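Local coordinates for probable leucine/isoleucine/valine-binding protein (Rhodopirellula baltica, PDB 4KV7), which probably binds leucine, isoleucine, valine or a similar small ligand outside the cytoplasm, as a solute-binding protein of the leucine-binding family, at residues A[218-223]-A[239-244]; A[244-249]-A[266-271]. The protein carries 1 engineered substitution. All blocks are in the same frame, centred on the assembly; numbering follows the deposited sequence.

Both contacts belong to one mixed sheet and follow each other along the chain: contact 1 is complete before the chain reaches the second half of contact 2. Their centres lie about 11 Å apart. In contact 1 the loop behind helix 226-238 comes back beside strand 219-223; in contact 2 the strand that this loop leads into, 244-247, pairs with strand 268-271. Gln-244 is common to both. Strand 244-247 therefore has a parallel neighbour on each side, and the backbones of Val-220 and Met-222 probably bond to Leu-246 between the two contacts. Two successive right-handed beta-alpha-beta crossovers build this part of the sheet, in keeping with the alpha/beta lobes of periplasmic binding proteins.

Contact 1 of 2, residues A[218-223]-A[239-244]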
loop_
_atom_site.group_PDB
_atom_site.type_symbol
_atom_site.label_atom_id
_atom_site.label_comp_id
_atom_site.label_asym_id
_atom_site.label_seq_id
_atom_site.Cartn_x
_atom_site.Cartn_y
_atom_site.Cartn_z
ATOM N N LYS A 218 3.750 23.371 10.681
ATOM C CA LYS A 218 4.207 23.790 9.360
ATOM C C LYS A 218 4.145 22.648 8.363
ATOM O O LYS A 218 4.197 22.875 7.153
ATOM C CB LYS A 218 5.622 24.356 9.417
ATOM C CG LYS A 218 5.693 25.693 10.117
ATOM C CD LYS A 218 7.105 26.272 10.109
ATOM C CE LYS A 218 7.103 27.732 10.549
ATOM N NZ LYS A 218 6.444 27.937 11.864
ATOM N N ALA A 219 4.023 21.431 8.876
ATOM C CA ALA A 219 3.907 20.254 8.039
ATOM C C ALA A 219 2.865 19.362 8.671
ATOM O O ALA A 219 2.822 19.233 9.901
ATOM C CB ALA A 219 5.246 19.517 7.962
ATOM N N VAL A 220 2.030 18.749 7.842
ATOM C CA VAL A 220 1.034 17.801 8.316
ATOM C C VAL A 220 1.189 16.501 7.543
ATOM O O VAL A 220 1.013 16.456 6.322
ATOM C CB VAL A 220 -0.403 18.337 8.158
ATOM C CG1 VAL A 220 -1.416 17.283 8.557
ATOM C CG2 VAL A 220 -0.595 19.592 8.996
ATOM N N ILE A 221 1.536 15.445 8.272
ATOM C CA ILE A 221 1.656 14.100 7.736
ATOM C C ILE A 221 0.293 13.430 7.824
ATOM O O ILE A 221 -0.296 13.303 8.905
ATOM C CB ILE A 221 2.758 13.306 8.483
ATOM C CG1 ILE A 221 4.128 13.909 8.154
ATOM C CG2 ILE A 221 2.724 11.832 8.098
ATOM C CD1 ILE A 221 5.291 13.401 9.019
HETATM N N MSE A 222 -0.207 13.014 6.666
HETATM C CA MSE A 222 -1.547 12.446 6.548
HETATM C C MSE A 222 -1.492 10.931 6.453
HETATM O O MSE A 222 -0.945 10.365 5.494
HETATM C CB MSE A 222 -2.262 13.021 5.328
HETATM C CG MSE A 222 -2.345 14.536 5.353
HETATM SE SE MSE A 222 -3.406 15.334 3.935
HETATM C CE MSE A 222 -2.488 14.535 2.423
ATOM N N VAL A 223 -2.050 10.287 7.468
ATOM C CA VAL A 223 -2.117 8.835 7.533
ATOM C C VAL A 223 -3.600 8.481 7.430
ATOM O O VAL A 223 -4.272 8.200 8.423
ATOM C CB VAL A 223 -1.477 8.292 8.840
ATOM C CG1 VAL A 223 -1.402 6.784 8.791
ATOM C CG2 VAL A 223 -0.086 8.894 9.072
ATOM N N ASN A 239 -9.970 27.480 5.868
ATOM C CA ASN A 239 -9.749 27.972 7.226
ATOM C C ASN A 239 -8.420 28.705 7.387
ATOM O O ASN A 239 -7.917 28.853 8.509
ATOM C CB ASN A 239 -9.824 26.827 8.245
ATOM C CG ASN A 239 -11.250 26.467 8.619
ATOM O OD1 ASN A 239 -11.886 25.636 7.970
ATOM N ND2 ASN A 239 -11.759 27.088 9.674
ATOM N N ASN A 240 -7.848 29.146 6.270
ATOM C CA ASN A 240 -6.643 29.977 6.281
ATOM C C ASN A 240 -5.408 29.236 6.796
ATOM O O ASN A 240 -4.561 29.818 7.478
ATOM C CB ASN A 240 -6.898 31.269 7.080
ATOM C CG ASN A 240 -5.859 32.343 6.815
ATOM O OD1 ASN A 240 -5.124 32.281 5.829
ATOM N ND2 ASN A 240 -5.792 33.334 7.700
ATOM N N PHE A 241 -5.306 27.953 6.454
ATOM C CA PHE A 241 -4.219 27.109 6.935
ATOM C C PHE A 241 -3.586 26.360 5.769
ATOM O O PHE A 241 -4.238 25.528 5.140
ATOM C CB PHE A 241 -4.770 26.117 7.960
ATOM C CG PHE A 241 -3.741 25.186 8.541
ATOM C CD1 PHE A 241 -2.557 25.671 9.082
ATOM C CD2 PHE A 241 -3.990 23.824 8.597
ATOM C CE1 PHE A 241 -1.625 24.802 9.632
ATOM C CE2 PHE A 241 -3.065 22.954 9.147
ATOM C CZ PHE A 241 -1.884 23.451 9.671
ATOM N N ASN A 242 -2.316 26.647 5.493
ATOM C CA ASN A 242 -1.630 26.064 4.344
ATOM C C ASN A 242 -0.247 25.493 4.669
ATOM O O ASN A 242 0.771 25.977 4.170
ATOM C CB ASN A 242 -1.518 27.095 3.213
ATOM C CG ASN A 242 -2.873 27.517 2.667
ATOM O OD1 ASN A 242 -3.453 26.833 1.821
ATOM N ND2 ASN A 242 -3.380 28.647 3.144
ATOM N N PRO A 243 -0.199 24.447 5.500
ATOM C CA PRO A 243 1.085 23.818 5.809
ATOM C C PRO A 243 1.545 22.979 4.628
ATOM O O PRO A 243 0.793 22.809 3.666
ATOM C CB PRO A 243 0.722 22.879 6.952
ATOM C CG PRO A 243 -0.679 22.432 6.592
ATOM C CD PRO A 243 -1.333 23.692 6.066
ATOM N N GLN A 244 2.754 22.441 4.699
ATOM C CA GLN A 244 3.147 21.402 3.761
ATOM C C GLN A 244 2.416 20.120 4.132
ATOM O O GLN A 244 2.587 19.607 5.238
ATOM C CB GLN A 244 4.653 21.165 3.833
ATOM C CG GLN A 244 5.132 20.006 2.976
ATOM C CD GLN A 244 4.972 20.277 1.492
ATOM O OE1 GLN A 244 5.600 21.181 0.950
ATOM N NE2 GLN A 244 4.148 19.476 0.823
#
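The ring of Phe-241 is met obliquely by Val-220, whose CG2 lies 4.1 Å from CZ, while Pro-243 of the ring's own segment covers one face, its CD 3.4 Å above the plane and over the centre. Phe-241 reaches back to Val-220 because its CG stands anti to the backbone N (chi1 -180°), which extends the ring from the loop toward the strand. The same methyl of Val-220 also touches the proline, CG2 to Pro-243 CG at 3.7 Å, and so sits against both rings. Val-220 directs that branch there by holding CG1 anti to its backbone N (chi1 175°), leaving CG2 beside the N. Pro-243 also leans on the backbone, CB 3.5 Å from Lys-218 O.

That carbonyl also takes the N-H of Gln-244, N to O 2.9 Å, with the donor tilted 31° from the carbonyl plane. One step on, Val-220 N gives a straighter bond to Gln-244 O at 2.8 Å, and Ala-219 CA adds a CA-H...O contact to the same oxygen. Two bonds straddling Ala-219 are the mark of a parallel bridge, here between Ala-219 and Gln-244, and they start the pairing of the two strands. The amide end of Gln-244 turns elsewhere, to Gly-266.

Helix 226-238 ends just before in a Schellman motif with Asn-240 at C-prime, and the chain then returns to the sheet, completing a beta-alpha-beta crossover. Helix 204-211 packs on Val-220 and Phe-241 through Leu-210 and Leu-211, and strand 159-164 flanks strand 219-223 on its other edge.

Contact 2 of 2, residues A[244-249]-A[266-271]; sequences QFLAVS and GIVATQ
Phe-245 O is gripped by two N-H groups, Val-268 N across the contact at 3.2 Å and the side-chain NE2 of Gln-244 at 3.0 Å. The amide comes from above the carbonyl plane, 38° out of it, whereas the backbone donor is tilted by 16°. Gln-244 NE2 spends its second hydrogen on Gly-266 O, 2.9 Å away and nearly straight; both acceptors lie close to the amide plane, which fixes the rotation of the group. A bend at chi2 (67°) turns the amide toward 266-271, between the two carbonyls, and a water joins Gln-244 OE1 to the same Gly-266 O.

Farther along, Ala-247 N bonds to Val-268 O at 2.8 Å, in the carbonyl plane, and Thr-270 N to Ala-247 O. With the bond from Val-268 N to Phe-245 O these define parallel bridges at Leu-246/Val-268 and Ala-247/Ala-269. The alanines meet on one face, CB to CB 4.0 Å; Leu-246 CD2 and Val-268 CG1 meet more loosely on the other. Beyond Ala-247 a water accepts from Gln-271 NE2 and lies within bonding distance of Val-248 O.

Helix 138-151 packs on the face that carries Leu-246 and Thr-270, Met-145 touching both, while Leu-373 and Leu-378 lie against Val-268; Glu-141 takes hydrogen bonds from the hydroxyls of Ser-249 and Thr-270. Helix 226-238 packs on Phe-245 and Ile-267 from the other face, and helix 253-260 makes the crossover between these strands.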
loop_
_atom_site.group_PDB
_atom_site.type_symbol
_atom_site.label_atom_id
_atom_site.label_comp_id
_atom_site.label_asym_id
_atom_site.label_seq_id
_atom_site.Cartn_x
_atom_site.Cartn_y
_atom_site.Cartn_z
ATOM N N GLN A 244 2.754 22.441 4.699
ATOM C CA GLN A 244 3.147 21.402 3.761
ATOM C C GLN A 244 2.416 20.120 4.132
ATOM O O GLN A 244 2.587 19.607 5.238
ATOM C CB GLN A 244 4.653 21.165 3.833
ATOM C CG GLN A 244 5.132 20.006 2.976
ATOM C CD GLN A 244 4.972 20.277 1.492
ATOM O OE1 GLN A 244 5.600 21.181 0.950
ATOM N NE2 GLN A 244 4.148 19.476 0.823
ATOM N N PHE A 245 1.600 19.602 3.216
ATOM C CA PHE A 245 0.921 18.328 3.427
ATOM C C PHE A 245 1.761 17.207 2.848
ATOM O O PHE A 245 2.320 17.348 1.757
ATOM C CB PHE A 245 -0.465 18.337 2.775
ATOM C CG PHE A 245 -1.456 19.222 3.476
ATOM C CD1 PHE A 245 -1.999 18.833 4.690
ATOM C CD2 PHE A 245 -1.841 20.435 2.929
ATOM C CE1 PHE A 245 -2.912 19.625 5.344
ATOM C CE2 PHE A 245 -2.757 21.236 3.581
ATOM C CZ PHE A 245 -3.293 20.826 4.794
ATOM N N LEU A 246 1.854 16.106 3.580
ATOM C CA LEU A 246 2.574 14.924 3.105
ATOM C C LEU A 246 1.693 13.704 3.290
ATOM O O LEU A 246 1.254 13.421 4.404
ATOM C CB LEU A 246 3.875 14.697 3.878
ATOM C CG LEU A 246 4.873 15.859 3.870
ATOM C CD1 LEU A 246 4.699 16.770 5.086
ATOM C CD2 LEU A 246 6.299 15.337 3.790
ATOM N N ALA A 247 1.457 12.962 2.213
ATOM C CA ALA A 247 0.576 11.799 2.238
ATOM C C ALA A 247 1.401 10.524 2.219
ATOM O O ALA A 247 2.317 10.381 1.399
ATOM C CB ALA A 247 -0.341 11.834 1.034
ATOM N N VAL A 248 1.072 9.579 3.087
ATOM C CA VAL A 248 1.698 8.262 2.980
ATOM C C VAL A 248 1.129 7.516 1.780
ATOM O O VAL A 248 0.101 7.908 1.192
ATOM C CB VAL A 248 1.573 7.412 4.268
ATOM C CG1 VAL A 248 2.242 8.122 5.448
ATOM C CG2 VAL A 248 0.129 7.067 4.575
ATOM N N SER A 249 1.777 6.412 1.438
ATOM C CA SER A 249 1.427 5.616 0.269
ATOM C C SER A 249 -0.049 5.237 0.194
ATOM O O SER A 249 -0.673 5.306 -0.876
ATOM C CB SER A 249 2.278 4.348 0.280
ATOM O OG SER A 249 2.054 3.642 1.483
ATOM N N GLY A 266 1.666 20.741 -5.030
ATOM C CA GLY A 266 2.584 20.996 -3.936
ATOM C C GLY A 266 2.584 19.926 -2.859
ATOM O O GLY A 266 3.482 19.898 -2.019
ATOM N N ILE A 267 1.592 19.042 -2.877
ATOM C CA ILE A 267 1.551 17.944 -1.917
ATOM C C ILE A 267 2.661 16.944 -2.218
ATOM O O ILE A 267 2.924 16.624 -3.378
ATOM C CB ILE A 267 0.189 17.228 -1.954
ATOM C CG1 ILE A 267 -0.912 18.174 -1.474
ATOM C CG2 ILE A 267 0.204 15.981 -1.091
ATOM C CD1 ILE A 267 -2.294 17.581 -1.593
ATOM N N VAL A 268 3.324 16.455 -1.171
ATOM C CA VAL A 268 4.332 15.408 -1.312
ATOM C C VAL A 268 3.715 14.106 -0.835
ATOM O O VAL A 268 3.010 14.086 0.171
ATOM C CB VAL A 268 5.593 15.741 -0.492
ATOM C CG1 VAL A 268 6.548 14.565 -0.438
ATOM C CG2 VAL A 268 6.289 16.972 -1.072
ATOM N N ALA A 269 3.936 13.026 -1.569
ATOM C CA ALA A 269 3.372 11.733 -1.197
ATOM C C ALA A 269 4.436 10.657 -1.345
ATOM O O ALA A 269 5.030 10.505 -2.420
ATOM C CB ALA A 269 2.139 11.401 -2.062
ATOM N N THR A 270 4.677 9.902 -0.277
ATOM C CA THR A 270 5.662 8.840 -0.340
ATOM C C THR A 270 5.043 7.580 -0.930
ATOM O O THR A 270 3.953 7.165 -0.523
ATOM C CB THR A 270 6.275 8.536 1.035
ATOM O OG1 THR A 270 5.242 8.433 2.017
ATOM C CG2 THR A 270 7.220 9.642 1.454
ATOM N N GLN A 271 5.749 6.966 -1.874
ATOM C CA GLN A 271 5.309 5.731 -2.502
ATOM C C GLN A 271 6.225 4.570 -2.160
ATOM O O GLN A 271 7.402 4.760 -1.832
ATOM C CB GLN A 271 5.241 5.903 -4.022
ATOM C CG GLN A 271 4.438 7.117 -4.485
ATOM C CD GLN A 271 3.047 7.160 -3.893
ATOM O OE1 GLN A 271 2.319 6.173 -3.923
ATOM N NE2 GLN A 271 2.667 8.305 -3.350
HETATM O O HOH W 1 6.007 21.090 -1.762
HETATM O O HOH W 2 0.183 8.146 -1.686
HETATM O O HOH W 3 -0.432 6.249 -4.099
#